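Local coordinates for putative N-acetylneuraminate lyase ([Ruminococcus] gnavus ATCC 29149, PDB 6RB7), which is a putative lyase of the dihydrodipicolinate synthetase family, built as a (beta/alpha)8 barrel and assembled from four chains, at residues K93-L96 / E97-K101; H145-E148 / Y149-A152; L252-D255 / E256-A260; G304-R307 / E308-A312. One frame throughout, in Å; residues are numbered along the deposited sequence. Where two conformers were deposited one is given.

Contact 1: residues K93-L96 / E97-K101; sequences KIVL and ENVMK
The side chain of Asn-98 lies alongside Ile-94 and points the same way. Its ND2 comes within 3.6 Å of Ile-94 CG2. Both residues sit one turn apart on helix 89-103, the helix of the beta-alpha-beta unit made by strands 74-77 and 108-112 in the (beta/alpha)8 barrel. Asn-98 takes hold of Ile-94 O twice. Its backbone N gives the usual helix bond at 3.1 Å. Its ND2 gives a second bond of 2.9 Å to the same oxygen, from the opposite face of the carbonyl plane and 37° out of it. CG stands beside the backbone N (chi1 -76°), which turns the amide back along the helix toward this oxygen. The ND2 bond at one end and a bond from Gln-61 of helix 57-70 to OD1 at the other probably fix the rotation of the amide.

Glu-97 runs back over the carbonyl of Lys-93, with CG 3.2 Å from Lys-93 O. The charged ends part company: Lys-93 forms a salt bridge with Glu-123, and Glu-97 OE2 bonds to His-127, both on helix 118-130. Val-95 and Val-99 meet loosely through CG1 and CG2. Leu-96 and Met-100 also lie side by side, on the flank that meets Val-109 of strand 108-112. Met-100 CG comes alongside the leucine, 4.2 Å from Leu-96 CD1.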
ATOM      1  N   LYS A  93      23.589 -17.332 -19.147  1.00 13.25           N
ATOM      2  CA  LYS A  93      24.221 -18.614 -19.502  1.00 14.27           C
ATOM      3  C   LYS A  93      25.723 -18.552 -19.229  1.00 14.44           C
ATOM      4  O   LYS A  93      26.253 -19.497 -18.622  1.00 13.31           O
ATOM      5  CB  LYS A  93      23.987 -18.931 -20.973  1.00 14.57           C
ATOM      6  CG  LYS A  93      22.579 -19.370 -21.289  1.00 13.21           C
ATOM      7  CD  LYS A  93      22.437 -19.718 -22.759  1.00 14.29           C
ATOM      8  CE  LYS A  93      21.059 -20.197 -23.130  1.00 19.65           C
ATOM      9  NZ  LYS A  93      20.965 -20.444 -24.601  1.00 23.18           N
ATOM     10  N   ILE A  94      26.378 -17.466 -19.624  1.00 13.67           N
ATOM     11  CA  ILE A  94      27.835 -17.308 -19.405  1.00 16.94           C
ATOM     12  C   ILE A  94      28.132 -17.343 -17.898  1.00 15.04           C
ATOM     13  O   ILE A  94      29.056 -18.046 -17.467  1.00 14.34           O
ATOM     14  CB  ILE A  94      28.362 -16.062 -20.105  1.00 15.71           C
ATOM     15  CG1 ILE A  94      28.245 -16.268 -21.634  1.00 18.36           C
ATOM     16  CG2 ILE A  94      29.797 -15.781 -19.661  1.00 16.21           C
ATOM     17  CD1 ILE A  94      28.456 -15.028 -22.415  1.00 22.29           C
ATOM     18  N   VAL A  95      27.328 -16.653 -17.086  1.00 12.58           N
ATOM     19  CA  VAL A  95      27.576 -16.689 -15.636  1.00 12.37           C
ATOM     20  C   VAL A  95      27.513 -18.135 -15.142  1.00 14.68           C
ATOM     21  O   VAL A  95      28.426 -18.595 -14.433  1.00 13.59           O
ATOM     22  CB  VAL A  95      26.580 -15.787 -14.871  1.00 13.50           C
ATOM     23  CG1 VAL A  95      26.667 -16.024 -13.393  1.00 13.54           C
ATOM     24  CG2 VAL A  95      26.789 -14.319 -15.227  1.00 12.91           C
ATOM     25  N   LEU A  96      26.428 -18.845 -15.448  1.00 12.33           N
ATOM     26  CA  LEU A  96      26.220 -20.173 -14.845  1.00 12.29           C
ATOM     27  C   LEU A  96      27.295 -21.161 -15.367  1.00 13.74           C
ATOM     28  O   LEU A  96      27.785 -21.951 -14.572  1.00 14.85           O
ATOM     29  CB  LEU A  96      24.811 -20.675 -15.107  1.00 12.31           C
ATOM     30  CG  LEU A  96      24.488 -22.004 -14.450  1.00 13.55           C
ATOM     31  CD1 LEU A  96      24.538 -21.889 -12.907  1.00 15.93           C
ATOM     32  CD2 LEU A  96      23.114 -22.468 -14.895  1.00 14.67           C
ATOM     33  N   GLU A  97      27.640 -21.068 -16.638  1.00 15.76           N
ATOM     34  CA  GLU A  97      28.707 -21.939 -17.193  1.00 14.78           C
ATOM     35  C   GLU A  97      29.996 -21.749 -16.406  1.00 14.98           C
ATOM     36  O   GLU A  97      30.651 -22.748 -16.106  1.00 16.71           O
ATOM     37  CB  GLU A  97      28.895 -21.626 -18.675  1.00 16.71           C
ATOM     38  CG  GLU A  97      27.766 -22.153 -19.499  1.00 18.73           C
ATOM     39  CD  GLU A  97      27.715 -21.645 -20.936  1.00 30.86           C
ATOM     40  OE1 GLU A  97      28.608 -20.882 -21.335  1.00 30.75           O
ATOM     41  OE2 GLU A  97      26.740 -21.970 -21.644  1.00 23.28           O
ATOM     42  N   ASN A  98      30.368 -20.512 -16.098  1.00 14.61           N
ATOM     43  CA  ASN A  98      31.632 -20.210 -15.394  1.00 14.53           C
ATOM     44  C   ASN A  98      31.551 -20.588 -13.921  1.00 16.64           C
ATOM     45  O   ASN A  98      32.555 -21.022 -13.374  1.00 18.05           O
ATOM     46  CB  ASN A  98      32.068 -18.797 -15.692  1.00 14.18           C
ATOM     47  CG  ASN A  98      32.651 -18.717 -17.099  1.00 17.85           C
ATOM     48  OD1 ASN A  98      33.785 -19.177 -17.305  1.00 18.98           O
ATOM     49  ND2 ASN A  98      31.877 -18.206 -18.057  1.00 17.44           N
ATOM     50  N   VAL A  99      30.390 -20.505 -13.286  1.00 12.89           N
ATOM     51  CA  VAL A  99      30.241 -21.066 -11.919  1.00 14.33           C
ATOM     52  C   VAL A  99      30.502 -22.566 -11.950  1.00 16.61           C
ATOM     53  O   VAL A  99      31.277 -23.100 -11.134  1.00 15.84           O
ATOM     54  CB  VAL A  99      28.841 -20.741 -11.344  1.00 13.31           C
ATOM     55  CG1 VAL A  99      28.623 -21.526 -10.048  1.00 14.23           C
ATOM     56  CG2 VAL A  99      28.708 -19.235 -11.150  1.00 15.03           C
ATOM     57  N   MET A 100      29.838 -23.249 -12.856  1.00 15.81           N
ATOM     58  CA  MET A 100      29.852 -24.739 -12.845  1.00 17.65           C
ATOM     59  C   MET A 100      31.248 -25.219 -13.251  1.00 21.35           C
ATOM     60  O   MET A 100      31.636 -26.281 -12.768  1.00 22.90           O
ATOM     61  CB  MET A 100      28.773 -25.287 -13.775  1.00 19.48           C
ATOM     62  CG  MET A 100      27.341 -24.957 -13.339  1.00 17.85           C
ATOM     63  SD  MET A 100      26.955 -25.387 -11.628  1.00 19.76           S
ATOM     64  CE  MET A 100      26.769 -27.169 -11.758  1.00 20.53           C
ATOM     65  N   LYS A 101      31.977 -24.424 -14.037  1.00 19.10           N
ATOM     66  CA  LYS A 101      33.343 -24.767 -14.520  1.00 20.92           C
ATOM     67  C   LYS A 101      34.256 -24.962 -13.321  1.00 26.40           C
ATOM     68  O   LYS A 101      35.203 -25.783 -13.479  1.00 27.55           O
ATOM     69  CB  LYS A 101      33.955 -23.668 -15.388  1.00 27.42           C
ATOM     70  CG  LYS A 101      33.843 -23.811 -16.888  1.00 54.92           C
ATOM     71  CD  LYS A 101      34.996 -23.129 -17.622  1.00 60.53           C
ATOM     72  CE  LYS A 101      34.691 -22.851 -19.084  1.00 79.96           C
ATOM     73  NZ  LYS A 101      33.649 -21.805 -19.264  1.00 73.83           N
TER

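Contact 2: residues H145-E148 / Y149-A152; sequences HLPE and YAIA
Pro-147 lies under the ring of Tyr-149 at the start of helix 148-160, where the proline holds the N-cap position. The aromatic contact is a CH-pi interaction. Pro-147 CB sits over one face of the ring, 3.8 Å from its centroid and 22° off the normal. It is displaced toward the rim. Pro-147 CG reaches the far part of the ring, 3.5 Å from Tyr-149 CZ. The tyrosine folds back over the proline because its CG stands between the backbone N and the carbonyl carbon (chi1 48°).

Apolar contacts link Leu-146 and Pro-147 to the first turn. Ala-150 CB receives Leu-146 CB at 4.1 Å, and Pro-147 CD lies equally near this methyl. Leu-146 CB is also 4.5 Å from Ile-151 CG1. Ile-151 CD1 makes a contact with a backbone oxygen, 3.5 Å from Leu-146 O.

The hydrogen bonds are those of a helix start. Pro-147 O accepts from Ile-151 N at 3.0 Å, and also takes a weak bond from Ala-150 N. Ala-152 N then bonds to Glu-148 O at 2.9 Å, nearly straight at 170°.

Two polar groups look outward to other partners. Glu-148 OE2 bonds to Thr-181. Tyr-149 OH bonds to the backbone O of His-284 of a second subunit, whose ring also stacks with the tyrosine. The contact thus lies at a subunit interface. It joins the end of the loop after strand 135-138 to the first turn of helix 148-160. On the same chain, Ile-151 and Ala-152 pack against Leu-184 of helix 182-188.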
ATOM      1  N   HIS A 145       0.239  -7.388 -12.849  1.00 13.48           N
ATOM      2  CA  HIS A 145      -0.154  -8.250 -11.714  1.00 13.77           C
ATOM      3  C   HIS A 145      -1.030  -9.362 -12.281  1.00 13.72           C
ATOM      4  O   HIS A 145      -2.209  -9.116 -12.553  1.00 17.50           O
ATOM      5  CB  HIS A 145      -0.861  -7.414 -10.645  1.00 17.62           C
ATOM      6  CG  HIS A 145      -0.018  -6.271 -10.160  1.00 23.38           C
ATOM      7  ND1 HIS A 145       1.369  -6.254 -10.243  1.00 35.78           N
ATOM      8  CD2 HIS A 145      -0.382  -5.074  -9.634  1.00 34.36           C
ATOM      9  CE1 HIS A 145       1.811  -5.111  -9.763  1.00 30.01           C
ATOM     10  NE2 HIS A 145       0.751  -4.354  -9.415  1.00 31.69           N
ATOM     11  N   LEU A 146      -0.473 -10.546 -12.457  1.00 11.44           N
ATOM     12  CA  LEU A 146      -1.202 -11.624 -13.134  1.00 11.53           C
ATOM     13  C   LEU A 146      -1.955 -12.453 -12.118  1.00 12.82           C
ATOM     14  O   LEU A 146      -1.563 -12.587 -10.958  1.00 13.10           O
ATOM     15  CB  LEU A 146      -0.213 -12.435 -13.969  1.00 13.65           C
ATOM     16  CG  LEU A 146       0.506 -11.669 -15.070  1.00 14.21           C
ATOM     17  CD1 LEU A 146       1.325 -12.643 -15.913  1.00 12.72           C
ATOM     18  CD2 LEU A 146      -0.479 -10.887 -15.913  1.00 16.85           C
ATOM     19  N   PRO A 147      -3.054 -13.085 -12.560  1.00 12.96           N
ATOM     20  CA  PRO A 147      -3.816 -13.944 -11.681  1.00 13.78           C
ATOM     21  C   PRO A 147      -3.042 -15.192 -11.284  1.00 13.17           C
ATOM     22  O   PRO A 147      -2.106 -15.616 -11.941  1.00 12.84           O
ATOM     23  CB  PRO A 147      -5.069 -14.326 -12.458  1.00 16.87           C
ATOM     24  CG  PRO A 147      -4.795 -13.899 -13.874  1.00 19.53           C
ATOM     25  CD  PRO A 147      -3.632 -12.944 -13.892  1.00 15.01           C
ATOM     26  N   GLU A 148      -3.490 -15.805 -10.182  1.00 12.90           N
ATOM     27  CA  GLU A 148      -2.737 -16.954  -9.634  1.00 12.50           C
ATOM     28  C   GLU A 148      -2.617 -18.075 -10.677  1.00 13.06           C
ATOM     29  O   GLU A 148      -1.578 -18.750 -10.714  1.00 14.06           O
ATOM     30  CB  GLU A 148      -3.415 -17.496  -8.373  1.00 14.47           C
ATOM     31  CG  GLU A 148      -3.371 -16.553  -7.180  1.00 17.73           C
ATOM     32  CD  GLU A 148      -3.890 -17.167  -5.872  1.00 20.41           C
ATOM     33  OE1 GLU A 148      -4.335 -18.313  -5.870  1.00 23.33           O
ATOM     34  OE2 GLU A 148      -3.861 -16.493  -4.850  1.00 28.10           O
ATOM     35  N   TYR A 149      -3.646 -18.342 -11.484  1.00 14.34           N
ATOM     36  CA  TYR A 149      -3.542 -19.434 -12.481  1.00 13.33           C
ATOM     37  C   TYR A 149      -2.440 -19.126 -13.497  1.00 14.25           C
ATOM     38  O   TYR A 149      -1.769 -20.072 -13.976  1.00 14.42           O
ATOM     39  CB  TYR A 149      -4.872 -19.751 -13.184  1.00 14.51           C
ATOM     40  CG  TYR A 149      -5.626 -18.555 -13.707  1.00 14.19           C
ATOM     41  CD1 TYR A 149      -5.386 -18.046 -14.961  1.00 16.61           C
ATOM     42  CD2 TYR A 149      -6.634 -17.976 -12.947  1.00 14.17           C
ATOM     43  CE1 TYR A 149      -6.086 -16.950 -15.434  1.00 15.94           C
ATOM     44  CE2 TYR A 149      -7.366 -16.912 -13.422  1.00 15.59           C
ATOM     45  CZ  TYR A 149      -7.083 -16.391 -14.662  1.00 14.90           C
ATOM     46  OH  TYR A 149      -7.828 -15.345 -15.137  1.00 18.91           O
ATOM     47  N   ALA A 150      -2.226 -17.857 -13.844  1.00 12.55           N
ATOM     48  CA  ALA A 150      -1.171 -17.453 -14.798  1.00 12.78           C
ATOM     49  C   ALA A 150       0.208 -17.583 -14.145  1.00 11.02           C
ATOM     50  O   ALA A 150       1.183 -17.960 -14.810  1.00 12.37           O
ATOM     51  CB  ALA A 150      -1.407 -16.065 -15.314  1.00 13.40           C
ATOM     52  N   ILE A 151       0.298 -17.243 -12.864  1.00 11.85           N
ATOM     53  CA  ILE A 151       1.576 -17.397 -12.114  1.00 11.27           C
ATOM     54  C   ILE A 151       1.947 -18.883 -12.052  1.00 11.14           C
ATOM     55  O   ILE A 151       3.110 -19.256 -12.337  1.00 11.67           O
ATOM     56  CB  ILE A 151       1.487 -16.763 -10.729  1.00 10.74           C
ATOM     57  CG1 ILE A 151       1.155 -15.285 -10.816  1.00 11.50           C
ATOM     58  CG2 ILE A 151       2.812 -17.005 -10.003  1.00 11.42           C
ATOM     59  CD1 ILE A 151       0.864 -14.589  -9.513  1.00 15.12           C
ATOM     60  N   ALA A 152       0.989 -19.755 -11.703  1.00 11.73           N
ATOM     61  CA  ALA A 152       1.248 -21.200 -11.653  1.00 11.18           C
ATOM     62  C   ALA A 152       1.646 -21.709 -13.031  1.00 11.73           C
ATOM     63  O   ALA A 152       2.569 -22.525 -13.144  1.00 12.43           O
ATOM     64  CB  ALA A 152       0.035 -21.950 -11.153  1.00 13.28           C
TER

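Contact 3: residues L252-D255 / E256-A260; sequences LKLD and ECINA
Glu-256 meets Lys-253 in a salt bridge along helix 248-259, three residues apart. Lys-253 NZ is 2.7 Å from Glu-256 OE1 and donates to its syn lone pair. The lysine bends once, at chi2 (70°), and is extended beyond, which brings its end back to the glutamate. The glutamate CB also packs 3.4 Å from Lys-253 O.

Asp-255 reaches its i+4 neighbour, Asn-259, mainly through water. OD2 and Asn-259 ND2 are 4.1 Å apart, with carboxylate and amide planes 54° apart. A water donates to Asp-255 OD2 at 2.7 Å and accepts from Asn-259 ND2 at 3.0 Å. The other oxygens, Asp-255 OD1 and Asn-259 OD1, both bind Arg-232, which should hold the two flat groups in position. In the backbone, Asn-259 N bonds to Asp-255 O near the end of the helix. Ala-260 follows and touches the bound bicine.

The buried side of the helix packs between two others. Leu-254 lies on Ala-266 and Gln-270 of helix 263-281, while Ile-258 meets Phe-228 and Met-229 of helix 228-234. Asp-255 and Leu-252 also touch Val-41 of strand 41-43.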
ATOM      1  N   LEU A 252      27.947 -17.567   8.471  1.00 11.50           N
ATOM      2  CA  LEU A 252      28.232 -18.962   8.887  1.00 13.36           C
ATOM      3  C   LEU A 252      28.282 -19.064  10.407  1.00 12.63           C
ATOM      4  O   LEU A 252      27.712 -20.020  10.964  1.00 14.51           O
ATOM      5  CB  LEU A 252      29.536 -19.422   8.228  1.00 12.90           C
ATOM      6  CG  LEU A 252      29.415 -19.710   6.729  1.00 14.78           C
ATOM      7  CD1 LEU A 252      30.799 -19.797   6.086  1.00 17.76           C
ATOM      8  CD2 LEU A 252      28.582 -20.975   6.481  1.00 15.13           C
ATOM      9  N   LYS A 253      28.915 -18.098  11.050  1.00 11.59           N
ATOM     10  CA  LYS A 253      29.026 -18.129  12.526  1.00 12.47           C
ATOM     11  C   LYS A 253      27.661 -17.876  13.169  1.00 12.39           C
ATOM     12  O   LYS A 253      27.339 -18.536  14.154  1.00 14.67           O
ATOM     13  CB  LYS A 253      30.065 -17.122  12.996  1.00 13.96           C
ATOM     14  CG  LYS A 253      30.375 -17.263  14.486  1.00 14.68           C
ATOM     15  CD  LYS A 253      31.136 -18.536  14.780  1.00 19.27           C
ATOM     16  CE  LYS A 253      31.478 -18.637  16.252  1.00 26.22           C
ATOM     17  NZ  LYS A 253      32.336 -19.829  16.516  1.00 25.96           N
ATOM     18  N   LEU A 254      26.860 -16.996  12.585  1.00 12.88           N
ATOM     19  CA  LEU A 254      25.469 -16.765  13.064  1.00 12.13           C
ATOM     20  C   LEU A 254      24.715 -18.077  13.006  1.00 11.85           C
ATOM     21  O   LEU A 254      24.057 -18.437  13.986  1.00 14.23           O
ATOM     22  CB  LEU A 254      24.844 -15.694  12.179  1.00 13.19           C
ATOM     23  CG  LEU A 254      23.405 -15.312  12.457  1.00 13.60           C
ATOM     24  CD1 LEU A 254      23.123 -15.028  13.908  1.00 16.12           C
ATOM     25  CD2 LEU A 254      23.032 -14.115  11.623  1.00 16.02           C
ATOM     26  N   ASP A 255      24.791 -18.783  11.888  1.00 12.40           N
ATOM     27  CA  ASP A 255      24.045 -20.041  11.704  1.00 13.24           C
ATOM     28  C   ASP A 255      24.539 -21.078  12.715  1.00 16.44           C
ATOM     29  O   ASP A 255      23.713 -21.823  13.274  1.00 20.53           O
ATOM     30  CB  ASP A 255      24.160 -20.512  10.266  1.00 16.00           C
ATOM     31  CG  ASP A 255      22.989 -21.321   9.793  1.00 19.30           C
ATOM     32  OD1 ASP A 255      21.895 -21.081  10.306  1.00 21.56           O
ATOM     33  OD2 ASP A 255      23.212 -22.199   8.950  1.00 19.96           O
ATOM     34  N   GLU A 256      25.844 -21.125  12.963  1.00 15.90           N
ATOM     35  CA  GLU A 256      26.420 -22.054  13.974  1.00 17.26           C
ATOM     36  C   GLU A 256      25.830 -21.735  15.350  1.00 17.46           C
ATOM     37  O   GLU A 256      25.384 -22.681  16.059  1.00 18.66           O
ATOM     38  CB  GLU A 256      27.946 -21.915  13.972  1.00 18.66           C
ATOM     39  CG  GLU A 256      28.629 -22.866  14.915  1.00 23.67           C
ATOM     40  CD  GLU A 256      30.101 -22.510  15.093  1.00 28.25           C
ATOM     41  OE1 GLU A 256      30.404 -21.687  15.963  1.00 31.63           O
ATOM     42  OE2 GLU A 256      30.896 -22.938  14.270  1.00 38.63           O
ATOM     43  N   CYS A 257      25.743 -20.473  15.724  1.00 15.98           N
ATOM     44  CA  CYS A 257      25.155 -20.070  17.020  1.00 15.83           C
ATOM     45  C   CYS A 257      23.684 -20.474  17.079  1.00 21.17           C
ATOM     46  O   CYS A 257      23.249 -21.012  18.127  1.00 19.92           O
ATOM     47  CB  CYS A 257      25.285 -18.588  17.285  1.00 18.98           C
ATOM     48  SG  CYS A 257      26.996 -18.043  17.500  1.00 21.34           S
ATOM     49  N   ILE A 258      22.920 -20.237  16.014  1.00 17.63           N
ATOM     50  CA  ILE A 258      21.481 -20.610  16.021  1.00 18.44           C
ATOM     51  C   ILE A 258      21.339 -22.119  16.211  1.00 19.59           C
ATOM     52  O   ILE A 258      20.515 -22.549  17.033  1.00 20.48           O
ATOM     53  CB  ILE A 258      20.793 -20.121  14.741  1.00 15.59           C
ATOM     54  CG1 ILE A 258      20.720 -18.585  14.718  1.00 15.97           C
ATOM     55  CG2 ILE A 258      19.416 -20.768  14.559  1.00 17.37           C
ATOM     56  CD1 ILE A 258      20.577 -18.051  13.332  1.00 15.69           C
ATOM     57  N   ASN A 259      22.115 -22.907  15.479  1.00 19.58           N
ATOM     58  CA  ASN A 259      21.992 -24.387  15.536  1.00 19.41           C
ATOM     59  C   ASN A 259      22.385 -24.872  16.933  1.00 24.18           C
ATOM     60  O   ASN A 259      21.805 -25.919  17.358  1.00 25.11           O
ATOM     61  CB  ASN A 259      22.770 -25.076  14.431  1.00 19.26           C
ATOM     62  CG  ASN A 259      22.087 -24.916  13.085  1.00 24.63           C
ATOM     63  OD1 ASN A 259      20.858 -24.894  13.028  1.00 21.83           O
ATOM     64  ND2 ASN A 259      22.870 -24.831  12.016  1.00 20.37           N
ATOM     65  N   ALA A 260      23.217 -24.122  17.653  1.00 20.00           N
ATOM     66  CA  ALA A 260      23.666 -24.498  19.020  1.00 23.63           C
ATOM     67  C   ALA A 260      22.711 -23.949  20.104  1.00 23.81           C
ATOM     68  O   ALA A 260      22.942 -24.232  21.286  1.00 24.82           O
ATOM     69  CB  ALA A 260      25.086 -24.032  19.211  1.00 24.81           C
TER
HETATM   70  O   HOH W   1      22.005 -24.554   9.204  1.00 20.57           O

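Contact 4: residues G304-R307 / E308-A312; sequences GAVR and EPLPA
A type VIa beta turn, Arg-307 to Leu-310, closes on itself here in the loop between helices 287-299 and 317-335. Pro-309 is the third residue of the turn, and the peptide bond before it is cis, which defines the type VI class. Leu-310 N bonds to Arg-307 O at 2.9 Å. The bond is bent, with an N-H...O angle of 139°.

The apolar contact spans the turn. Val-306 and Leu-310 cross at about a right angle. Val-306 CG2 touches Leu-310 CB at 3.7 Å and lies as near to Pro-311 O. With chi1 at -72°, CG2 stands between the backbone N and the carbonyl carbon, and this is the branch that meets Leu-310 and Pro-311. Leu-310 CB also lies 3.3 Å from Arg-307 O, the same oxygen that accepts from its N.

A water ties the two arms together. It donates to Val-306 O and to Leu-310 O, each at 2.8 Å, and bridges the two acceptors by supplying both protons.

Arg-307 turns away from the turn. Its guanidinium forms a salt bridge with Asp-91 and bonds to the carbonyls of Tyr-86 and Gly-53, which should hold it in one orientation. A second subunit also packs on the loop: Leu-310 lies on its Leu-146, and Pro-309 on its Thr-118. The cis proline at the third position, with the i to i+3 bond around it, is the signature of a type VIa turn.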
ATOM      1  N   GLY A 304      33.886  -5.632 -11.137  1.00 15.87           N
ATOM      2  CA  GLY A 304      33.316  -4.602 -12.016  1.00 17.50           C
ATOM      3  C   GLY A 304      32.287  -3.753 -11.292  1.00 19.49           C
ATOM      4  O   GLY A 304      32.218  -3.744 -10.064  1.00 19.91           O
ATOM      5  N   ALA A 305      31.580  -2.996 -12.086  1.00 19.92           N
ATOM      6  CA  ALA A 305      30.617  -1.974 -11.633  1.00 24.39           C
ATOM      7  C   ALA A 305      29.265  -2.668 -11.455  1.00 20.25           C
ATOM      8  O   ALA A 305      29.177  -3.904 -11.489  1.00 20.65           O
ATOM      9  CB  ALA A 305      30.520  -0.914 -12.701  1.00 33.48           C
ATOM     10  N   VAL A 306      28.231  -1.883 -11.260  1.00 15.38           N
ATOM     11  CA  VAL A 306      26.850  -2.393 -11.366  1.00 12.53           C
ATOM     12  C   VAL A 306      26.283  -1.924 -12.702  1.00 13.77           C
ATOM     13  O   VAL A 306      26.714  -0.883 -13.254  1.00 14.96           O
ATOM     14  CB  VAL A 306      25.943  -1.944 -10.200  1.00 13.18           C
ATOM     15  CG1 VAL A 306      26.329  -2.663  -8.922  1.00 15.38           C
ATOM     16  CG2 VAL A 306      25.897  -0.448 -10.027  1.00 13.87           C
ATOM     17  N   ARG A 307      25.344  -2.693 -13.231  1.00 12.50           N
ATOM     18  CA  ARG A 307      24.782  -2.371 -14.568  1.00 13.18           C
ATOM     19  C   ARG A 307      23.713  -1.292 -14.447  1.00 11.95           C
ATOM     20  O   ARG A 307      22.790  -1.409 -13.626  1.00 12.60           O
ATOM     21  CB  ARG A 307      24.246  -3.628 -15.236  1.00 13.28           C
ATOM     22  CG  ARG A 307      23.702  -3.354 -16.633  1.00 13.92           C
ATOM     23  CD  ARG A 307      23.515  -4.623 -17.444  1.00 14.57           C
ATOM     24  NE  ARG A 307      24.819  -5.116 -17.880  1.00 16.07           N
ATOM     25  CZ  ARG A 307      24.941  -6.214 -18.619  1.00 14.32           C
ATOM     26  NH1 ARG A 307      23.872  -6.931 -18.907  1.00 15.62           N
ATOM     27  NH2 ARG A 307      26.141  -6.621 -19.016  1.00 17.12           N
ATOM     28  N   GLU A 308      23.799  -0.283 -15.316  0.50 12.71           N
ATOM     29  CA  GLU A 308      22.772   0.776 -15.394  0.50 12.67           C
ATOM     30  C   GLU A 308      21.450   0.131 -15.761  0.50 13.45           C
ATOM     31  O   GLU A 308      21.389  -0.693 -16.671  0.50 11.82           O
ATOM     32  CB  GLU A 308      23.198   1.846 -16.394  0.50 14.65           C
ATOM     33  CG  GLU A 308      24.349   2.686 -15.860  0.50 17.67           C
ATOM     34  CD  GLU A 308      24.593   4.039 -16.507  0.50 19.12           C
ATOM     35  OE1 GLU A 308      23.618   4.706 -16.898  0.50 22.06           O
ATOM     36  OE2 GLU A 308      25.773   4.434 -16.583  0.50 16.92           O
ATOM     37  N   PRO A 309      20.311   0.509 -15.140  1.00 11.87           N
ATOM     38  CA  PRO A 309      20.210   1.726 -14.332  1.00 12.62           C
ATOM     39  C   PRO A 309      20.623   1.754 -12.862  1.00 12.90           C
ATOM     40  O   PRO A 309      20.442   2.796 -12.226  1.00 13.95           O
ATOM     41  CB  PRO A 309      18.706   2.026 -14.448  1.00 12.50           C
ATOM     42  CG  PRO A 309      18.076   0.632 -14.525  1.00 14.12           C
ATOM     43  CD  PRO A 309      19.024  -0.109 -15.438  1.00 14.01           C
ATOM     44  N   LEU A 310      21.168   0.684 -12.335  1.00 11.92           N
ATOM     45  CA  LEU A 310      21.639   0.749 -10.934  1.00 12.90           C
ATOM     46  C   LEU A 310      22.682   1.859 -10.866  1.00 13.69           C
ATOM     47  O   LEU A 310      23.565   1.940 -11.735  1.00 15.39           O
ATOM     48  CB  LEU A 310      22.237  -0.574 -10.503  1.00 12.61           C
ATOM     49  CG  LEU A 310      21.271  -1.750 -10.474  1.00 12.70           C
ATOM     50  CD1 LEU A 310      22.029  -2.990 -10.038  1.00 16.76           C
ATOM     51  CD2 LEU A 310      20.104  -1.455  -9.540  1.00 15.84           C
ATOM     52  N   PRO A 311      22.595   2.734  -9.845  1.00 13.55           N
ATOM     53  CA  PRO A 311      23.530   3.857  -9.764  1.00 12.80           C
ATOM     54  C   PRO A 311      24.912   3.426  -9.274  1.00 14.10           C
ATOM     55  O   PRO A 311      25.071   2.717  -8.264  1.00 13.53           O
ATOM     56  CB  PRO A 311      22.843   4.802  -8.773  1.00 13.77           C
ATOM     57  CG  PRO A 311      21.985   3.927  -7.940  1.00 14.27           C
ATOM     58  CD  PRO A 311      21.485   2.864  -8.890  1.00 14.02           C
ATOM     59  N   ALA A 312      25.913   4.002  -9.930  1.00 15.54           N
ATOM     60  CA  ALA A 312      27.333   3.781  -9.590  1.00 17.39           C
ATOM     61  C   ALA A 312      27.712   4.575  -8.337  1.00 16.45           C
ATOM     62  O   ALA A 312      27.065   5.582  -8.011  1.00 15.90           O
ATOM     63  CB  ALA A 312      28.193   4.217 -10.757  1.00 18.61           C
TER
HETATM   64  O   HOH W   2      26.101   1.846 -12.841  1.00 19.93           O

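Overall arrangement
The four contacts follow one another along a single barrel chain. None touches another within the chain, but contact 2 of one subunit meets contact 4 of a second subunit. Contacts 1 and 4 are the closest pair: their nearest atoms are about 9 Å apart and their centres 21 Å. Contact 3 lies across the centre of the chain from contact 2, about 38 Å between centres, and likewise from contact 4, about 33 Å. Within one chain the centres of contacts 2 and 4 are about 31 Å apart. Each has a bound magnesium ion about 4 Å from a side chain, Pro-147 and Pro-311 respectively. Contact 3 alone reaches the bicine pocket, through Ala-260, beside Gly-261 and Lys-262.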